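Side-chain contacts in caprin-2 (Danio rerio, PDB 4OUS), which probably acts in canonical Wnt signalling through a C-terminal C1q domain, which binds calcium and assembles as a trimer: residues A14-G19 / L110-G115; I59-I64 / Y83-A88. The protein carries 1 engineered substitution. One frame throughout, in Å; residues are numbered along the deposited sequence.

Both contacts lie in one C1q domain, on the same side of the chain's centre, about 12 Å apart, centre to centre. Contact 2 (59-64 / 83-88) is nested along the chain inside the loop closed by contact 1 (14-19 / 110-115). They meet at two points. Asn15 ND2 packs on Leu62 CD2 at 3.7 Å, and Leu110 CD1 lies 4.0 Å from Ile59 CD1. Contact 1 is apolar and only partly buried. Contact 2 is buried and built round a lysine. It is also the one near the metal: the side chain of Ala84 is about 6 Å from a bound calcium ion. Both contacts reach neighbouring subunits: contact 1 through Arg111 and His113, contact 2 through Leu60, Tyr83, Asn85 and Asp86.

Contact 1: A14-G19 / L110-G115; sequences ANFAPG and LRLHRG
The contact belongs to the C1q beta sandwich, where the loop between strands 7-12 and 23-24 packs on the end of strand 107-114. Phe16 and Pro18 of the loop meet Leu112 of the strand. One methyl of Leu112, CD2, does all the touching from the strand side. Leu112 CD2 lies 3.6 Å from Phe16 CD2 and 3.9 Å from Phe16 CE2, approaching the ring obliquely. The same Leu112 CD2 is 3.7 Å from Pro18 CD. The two side chains Phe16 and Leu112 run past each other in opposite directions. Pro18 closes the group within the loop: Pro18 CD stands 3.8 Å above the centre of one face of the Phe16 ring. Leu112 CB points toward the loop, and with CG anti to the backbone N (chi1 180°) CD2 is set against Phe16 and Pro18. Strand 107-114 pairs with 23-24 and 68-74 in the antiparallel sheet; Leu112 shares backbone hydrogen bonding with Gln23, and the side chains of Phe16 and Pro18 touch Gln23. Beyond the apolar cluster, the ring of His113 meets Trp122 of the second subunit edge-to-face.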
ATOM      1  N   ALA A  14      13.082 -15.586   4.954  1.00  8.65           N
ATOM      2  CA  ALA A  14      14.333 -16.001   4.328  1.00  9.12           C
ATOM      3  C   ALA A  14      14.324 -15.519   2.884  1.00  7.85           C
ATOM      4  O   ALA A  14      13.259 -15.333   2.298  1.00  8.74           O
ATOM      5  CB  ALA A  14      14.504 -17.508   4.394  1.00 12.61           C
ATOM      6  N   ASN A  15      15.502 -15.322   2.305  1.00  8.32           N
ATOM      7  CA  ASN A  15      15.581 -14.856   0.930  1.00  7.44           C
ATOM      8  C   ASN A  15      14.935 -15.837  -0.044  1.00  7.81           C
ATOM      9  O   ASN A  15      14.824 -17.040   0.234  1.00  9.22           O
ATOM     10  CB  ASN A  15      17.037 -14.639   0.507  1.00  8.15           C
ATOM     11  CG  ASN A  15      17.729 -13.507   1.259  1.00  8.48           C
ATOM     12  OD1 ASN A  15      17.107 -12.713   1.966  1.00  8.87           O
ATOM     13  ND2 ASN A  15      19.046 -13.429   1.093  1.00 10.76           N
ATOM     14  N   PHE A  16      14.512 -15.318  -1.192  1.00  7.84           N
ATOM     15  CA  PHE A  16      14.085 -16.165  -2.308  1.00  8.19           C
ATOM     16  C   PHE A  16      14.851 -15.754  -3.552  1.00  7.12           C
ATOM     17  O   PHE A  16      14.650 -14.656  -4.078  1.00  8.40           O
ATOM     18  CB  PHE A  16      12.572 -16.066  -2.541  1.00  8.30           C
ATOM     19  CG  PHE A  16      12.025 -17.061  -3.547  1.00  8.14           C
ATOM     20  CD1 PHE A  16      12.438 -18.389  -3.549  1.00  9.13           C
ATOM     21  CD2 PHE A  16      11.064 -16.671  -4.468  1.00  8.59           C
ATOM     22  CE1 PHE A  16      11.914 -19.291  -4.466  1.00  9.22           C
ATOM     23  CE2 PHE A  16      10.542 -17.570  -5.380  1.00  8.82           C
ATOM     24  CZ  PHE A  16      10.965 -18.881  -5.379  1.00  9.88           C
ATOM     25  N   ALA A  17      15.732 -16.639  -4.007  1.00  8.51           N
ATOM     26  CA  ALA A  17      16.553 -16.396  -5.186  1.00  9.06           C
ATOM     27  C   ALA A  17      16.662 -17.702  -5.950  1.00  9.23           C
ATOM     28  O   ALA A  17      17.698 -18.366  -5.909  1.00 10.32           O
ATOM     29  CB  ALA A  17      17.924 -15.877  -4.793  1.00 11.55           C
ATOM     30  N   PRO A  18      15.579 -18.092  -6.635  1.00  8.90           N
ATOM     31  CA  PRO A  18      15.474 -19.463  -7.147  1.00  9.34           C
ATOM     32  C   PRO A  18      16.418 -19.848  -8.285  1.00 11.38           C
ATOM     33  O   PRO A  18      16.771 -21.021  -8.383  1.00 12.66           O
ATOM     34  CB  PRO A  18      14.021 -19.532  -7.632  1.00 11.87           C
ATOM     35  CG  PRO A  18      13.630 -18.114  -7.897  1.00 10.71           C
ATOM     36  CD  PRO A  18      14.334 -17.328  -6.838  1.00  9.73           C
ATOM     37  N   GLY A  19      16.794 -18.913  -9.145  1.00 11.77           N
ATOM     38  CA  GLY A  19      17.666 -19.257 -10.256  1.00 12.37           C
ATOM     39  C   GLY A  19      16.930 -19.628 -11.532  1.00  9.92           C
ATOM     40  O   GLY A  19      17.551 -19.961 -12.542  1.00 11.06           O
ATOM     41  N   LEU A 110       1.536 -14.585  -5.603  1.00  5.95           N
ATOM     42  CA  LEU A 110       2.545 -13.702  -6.164  1.00  5.96           C
ATOM     43  C   LEU A 110       3.586 -14.497  -6.929  1.00  5.39           C
ATOM     44  O   LEU A 110       4.078 -15.531  -6.460  1.00  6.56           O
ATOM     45  CB  LEU A 110       3.236 -12.884  -5.079  1.00  6.14           C
ATOM     46  CG  LEU A 110       2.356 -11.946  -4.258  1.00  6.59           C
ATOM     47  CD1 LEU A 110       3.201 -11.214  -3.230  1.00  7.70           C
ATOM     48  CD2 LEU A 110       1.617 -10.956  -5.127  1.00  9.48           C
ATOM     49  N   ARG A 111       3.918 -13.994  -8.110  1.00  5.96           N
ATOM     50  CA  ARG A 111       4.939 -14.567  -8.962  1.00  6.51           C
ATOM     51  C   ARG A 111       6.179 -13.681  -8.969  1.00  5.96           C
ATOM     52  O   ARG A 111       6.088 -12.468  -9.197  1.00  6.34           O
ATOM     53  CB  ARG A 111       4.417 -14.736 -10.391  1.00  6.42           C
ATOM     54  CG  ARG A 111       5.397 -15.438 -11.311  1.00  7.96           C
ATOM     55  CD  ARG A 111       4.780 -15.749 -12.652  1.00  8.55           C
ATOM     56  NE  ARG A 111       4.602 -14.547 -13.453  1.00  8.08           N
ATOM     57  CZ  ARG A 111       4.214 -14.568 -14.724  1.00  9.75           C
ATOM     58  NH1 ARG A 111       3.959 -15.727 -15.319  1.00 12.26           N
ATOM     59  NH2 ARG A 111       4.087 -13.436 -15.402  1.00 12.18           N
ATOM     60  N   LEU A 112       7.332 -14.303  -8.735  1.00  5.98           N
ATOM     61  CA  LEU A 112       8.617 -13.662  -8.918  1.00  6.35           C
ATOM     62  C   LEU A 112       8.981 -13.797 -10.384  1.00  5.90           C
ATOM     63  O   LEU A 112       9.416 -14.857 -10.824  1.00  7.32           O
ATOM     64  CB  LEU A 112       9.676 -14.302  -8.020  1.00  6.10           C
ATOM     65  CG  LEU A 112      11.078 -13.716  -8.122  1.00  6.62           C
ATOM     66  CD1 LEU A 112      11.080 -12.235  -7.800  1.00  7.33           C
ATOM     67  CD2 LEU A 112      12.030 -14.467  -7.206  1.00  7.58           C
ATOM     68  N   HIS A 113       8.724 -12.757 -11.162  1.00  6.27           N
ATOM     69  CA  HIS A 113       9.019 -12.811 -12.583  1.00  6.49           C
ATOM     70  C   HIS A 113      10.533 -12.785 -12.803  1.00  5.92           C
ATOM     71  O   HIS A 113      11.084 -13.683 -13.439  1.00  7.83           O
ATOM     72  CB  HIS A 113       8.327 -11.663 -13.311  1.00  7.01           C
ATOM     73  CG  HIS A 113       8.776 -11.503 -14.725  1.00  8.23           C
ATOM     74  ND1 HIS A 113       8.624 -12.495 -15.671  1.00 10.64           N
ATOM     75  CD2 HIS A 113       9.405 -10.479 -15.347  1.00  9.12           C
ATOM     76  CE1 HIS A 113       9.132 -12.080 -16.820  1.00 11.43           C
ATOM     77  NE2 HIS A 113       9.606 -10.860 -16.652  1.00 12.62           N
ATOM     78  N   ARG A 114      11.188 -11.765 -12.253  1.00  6.72           N
ATOM     79  CA  ARG A 114      12.641 -11.620 -12.273  1.00  6.70           C
ATOM     80  C   ARG A 114      13.088 -11.011 -10.960  1.00  6.46           C
ATOM     81  O   ARG A 114      12.311 -10.325 -10.292  1.00  7.20           O
ATOM     82  CB  ARG A 114      13.105 -10.736 -13.438  1.00  8.33           C
ATOM     83  CG  ARG A 114      12.880 -11.327 -14.826  1.00  9.75           C
ATOM     84  CD  ARG A 114      13.513 -10.466 -15.927  1.00 10.02           C
ATOM     85  NE  ARG A 114      14.953 -10.336 -15.699  1.00 10.30           N
ATOM     86  CZ  ARG A 114      15.667  -9.227 -15.886  1.00  9.90           C
ATOM     87  NH1 ARG A 114      15.096  -8.121 -16.345  1.00 12.54           N
ATOM     88  NH2 ARG A 114      16.958  -9.229 -15.593  1.00 11.08           N
ATOM     89  N   GLY A 115      14.349 -11.240 -10.611  1.00  7.50           N
ATOM     90  CA  GLY A 115      14.929 -10.654  -9.422  1.00  8.09           C
ATOM     91  C   GLY A 115      14.989 -11.634  -8.274  1.00  7.03           C
ATOM     92  O   GLY A 115      14.798 -12.843  -8.449  1.00  8.82           O
TER

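Contact 2: I59-I64 / Y83-A88; sequences ILKLAI and YANDGA
Lys61 lays its aliphatic chain over the backbone of Ala84, with Lys61 CD and CE each 3.5 Å from Ala84 O. Lys61 CD also approaches the Ala84 methyl, CB, at 4.5 Å. The same Lys61 CE lies 3.8 Å from Asn85 OD1, the two side chains crossing at an angle. The chain bends at both chi3 (-61°) and chi4 (-66°), which brings the ammonium onto the carbonyls of its own loop. There Lys61 NZ donates to Leu62 O at 3.0 Å, almost in line with the carbonyl (C=O...N angle 177°). NZ also bonds to Val66 O. A water completes the link across the segments: it accepts from Lys61 NZ at 2.8 Å and donates to Asp86 O at 2.8 Å. A methionine in place of Lys61 would probably cost Leu62 O and Val66 O the ammonium donor and break the water link to Asp86. Asp86 OD1 accepts from Ala88 N at 3.0 Å, an Asx turn, with the N-H above the carboxylate plane. Asn85 ND2 is held by Asp90 of the second subunit, and Asp86 packs on Asp86 of both other subunits. The arrangement joins loops following strands 51-60 and 77-84 at the subunit interface of a trimeric C1q domain, near bound calcium.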
ATOM      1  N   ILE A  59       7.287  -6.104  -1.472  1.00  5.50           N
ATOM      2  CA  ILE A  59       8.378  -7.063  -1.596  1.00  5.84           C
ATOM      3  C   ILE A  59       9.713  -6.324  -1.699  1.00  5.39           C
ATOM      4  O   ILE A  59       9.906  -5.522  -2.608  1.00  6.30           O
ATOM      5  CB  ILE A  59       8.184  -7.977  -2.823  1.00  6.82           C
ATOM      6  CG1 ILE A  59       6.801  -8.659  -2.809  1.00  7.53           C
ATOM      7  CG2 ILE A  59       9.304  -8.994  -2.908  1.00  7.22           C
ATOM      8  CD1 ILE A  59       6.568  -9.618  -1.668  1.00  8.01           C
ATOM      9  N   LEU A  60      10.626  -6.588  -0.769  1.00  5.71           N
ATOM     10  CA  LEU A  60      11.938  -5.952  -0.778  1.00  5.95           C
ATOM     11  C   LEU A  60      12.907  -6.799  -1.595  1.00  5.89           C
ATOM     12  O   LEU A  60      13.010  -8.009  -1.364  1.00  6.65           O
ATOM     13  CB  LEU A  60      12.460  -5.778   0.650  1.00  6.89           C
ATOM     14  CG  LEU A  60      13.700  -4.897   0.804  1.00  7.23           C
ATOM     15  CD1 LEU A  60      13.340  -3.431   0.606  1.00 10.18           C
ATOM     16  CD2 LEU A  60      14.371  -5.117   2.154  1.00  9.54           C
ATOM     17  N   LYS A  61      13.614  -6.182  -2.538  1.00  6.46           N
ATOM     18  CA  LYS A  61      14.574  -6.924  -3.354  1.00  6.92           C
ATOM     19  C   LYS A  61      15.931  -7.041  -2.688  1.00  6.84           C
ATOM     20  O   LYS A  61      16.299  -6.209  -1.855  1.00  7.93           O
ATOM     21  CB  LYS A  61      14.744  -6.273  -4.728  1.00  7.66           C
ATOM     22  CG  LYS A  61      15.530  -4.965  -4.734  1.00  7.67           C
ATOM     23  CD  LYS A  61      15.504  -4.263  -6.100  1.00  8.26           C
ATOM     24  CE  LYS A  61      16.113  -5.097  -7.221  1.00  9.08           C
ATOM     25  NZ  LYS A  61      17.570  -5.315  -7.032  1.00  9.56           N
ATOM     26  N   LEU A  62      16.677  -8.075  -3.068  1.00  8.12           N
ATOM     27  CA  LEU A  62      18.090  -8.149  -2.724  1.00  8.32           C
ATOM     28  C   LEU A  62      18.836  -7.006  -3.396  1.00  8.99           C
ATOM     29  O   LEU A  62      18.467  -6.543  -4.485  1.00  9.62           O
ATOM     30  CB  LEU A  62      18.704  -9.484  -3.150  1.00  8.77           C
ATOM     31  CG  LEU A  62      18.148 -10.753  -2.505  1.00  9.59           C
ATOM     32  CD1 LEU A  62      19.023 -11.950  -2.848  1.00 10.97           C
ATOM     33  CD2 LEU A  62      18.045 -10.589  -1.006  1.00 10.88           C
ATOM     34  N   ALA A  63      19.910  -6.580  -2.746  1.00 10.12           N
ATOM     35  CA  ALA A  63      20.760  -5.518  -3.259  1.00 11.18           C
ATOM     36  C   ALA A  63      21.731  -6.088  -4.287  1.00 10.34           C
ATOM     37  O   ALA A  63      22.939  -6.195  -4.044  1.00 14.25           O
ATOM     38  CB  ALA A  63      21.504  -4.834  -2.124  1.00 14.40           C
ATOM     39  N   ILE A  64      21.167  -6.476  -5.426  1.00 11.14           N
ATOM     40  CA  ILE A  64      21.913  -6.990  -6.563  1.00 11.93           C
ATOM     41  C   ILE A  64      21.468  -6.247  -7.812  1.00 11.73           C
ATOM     42  O   ILE A  64      20.401  -5.629  -7.828  1.00 12.64           O
ATOM     43  CB  ILE A  64      21.702  -8.506  -6.766  1.00 13.57           C
ATOM     44  CG1 ILE A  64      20.228  -8.814  -7.046  1.00 13.59           C
ATOM     45  CG2 ILE A  64      22.210  -9.291  -5.559  1.00 14.75           C
ATOM     46  CD1 ILE A  64      19.952 -10.274  -7.348  1.00 18.35           C
ATOM     47  N   TYR A  83       7.369  -3.215  -9.939  1.00  6.63           N
ATOM     48  CA  TYR A  83       8.765  -3.150 -10.353  1.00  6.72           C
ATOM     49  C   TYR A  83       9.567  -2.427  -9.298  1.00  6.57           C
ATOM     50  O   TYR A  83       9.086  -1.435  -8.738  1.00  8.07           O
ATOM     51  CB  TYR A  83       8.886  -2.404 -11.682  1.00  8.30           C
ATOM     52  CG  TYR A  83      10.300  -2.106 -12.142  1.00  8.32           C
ATOM     53  CD1 TYR A  83      10.979  -2.995 -12.959  1.00  8.81           C
ATOM     54  CD2 TYR A  83      10.949  -0.931 -11.773  1.00  7.71           C
ATOM     55  CE1 TYR A  83      12.263  -2.730 -13.403  1.00  9.92           C
ATOM     56  CE2 TYR A  83      12.243  -0.656 -12.209  1.00  8.80           C
ATOM     57  CZ  TYR A  83      12.893  -1.561 -13.028  1.00  8.10           C
ATOM     58  OH  TYR A  83      14.173  -1.320 -13.489  1.00 11.07           O
ATOM     59  N   ALA A  84      10.792  -2.874  -9.052  1.00  6.04           N
ATOM     60  CA  ALA A  84      11.694  -2.080  -8.231  1.00  7.06           C
ATOM     61  C   ALA A  84      13.127  -2.338  -8.637  1.00  6.98           C
ATOM     62  O   ALA A  84      13.518  -3.479  -8.877  1.00  8.28           O
ATOM     63  CB  ALA A  84      11.495  -2.376  -6.752  1.00 12.63           C
ATOM     64  N   ASN A  85      13.912  -1.274  -8.690  1.00  7.81           N
ATOM     65  CA  ASN A  85      15.313  -1.418  -8.999  1.00  8.18           C
ATOM     66  C   ASN A  85      16.069  -0.198  -8.540  1.00  9.45           C
ATOM     67  O   ASN A  85      15.539   0.910  -8.562  1.00 11.10           O
ATOM     68  CB  ASN A  85      15.504  -1.630 -10.494  1.00  9.56           C
ATOM     69  CG  ASN A  85      16.875  -2.138 -10.832  1.00 11.76           C
ATOM     70  OD1 ASN A  85      17.415  -2.994 -10.134  1.00 12.02           O
ATOM     71  ND2 ASN A  85      17.455  -1.613 -11.905  1.00 16.79           N
ATOM     72  N   ASP A  86      17.310  -0.410  -8.120  1.00 10.72           N
ATOM     73  CA  ASP A  86      18.207   0.677  -7.762  1.00 10.58           C
ATOM     74  C   ASP A  86      19.615   0.313  -8.216  1.00 13.14           C
ATOM     75  O   ASP A  86      20.072  -0.810  -8.007  1.00 16.35           O
ATOM     76  CB  ASP A  86      18.173   0.949  -6.262  1.00 13.12           C
ATOM     77  CG  ASP A  86      19.147   2.028  -5.854  1.00 15.40           C
ATOM     78  OD1 ASP A  86      20.311   1.688  -5.560  1.00 20.16           O
ATOM     79  OD2 ASP A  86      18.759   3.214  -5.832  1.00 18.63           O
ATOM     80  N   GLY A  87      20.298   1.265  -8.841  1.00 13.43           N
ATOM     81  CA  GLY A  87      21.562   0.988  -9.497  1.00 18.42           C
ATOM     82  C   GLY A  87      22.804   0.909  -8.630  1.00 15.17           C
ATOM     83  O   GLY A  87      23.879   0.564  -9.131  1.00 18.59           O
ATOM     84  N   ALA A  88      22.682   1.224  -7.344  1.00 14.69           N
ATOM     85  CA  ALA A  88      23.849   1.243  -6.456  1.00 16.70           C
ATOM     86  C   ALA A  88      24.662  -0.072  -6.431  1.00 14.98           C
ATOM     87  O   ALA A  88      25.885  -0.021  -6.549  1.00 17.66           O
ATOM     88  CB  ALA A  88      23.431   1.630  -5.035  1.00 20.15           C
TER
HETATM   89  O   HOH W   1      18.642  -2.757  -6.608  0.85 12.70           O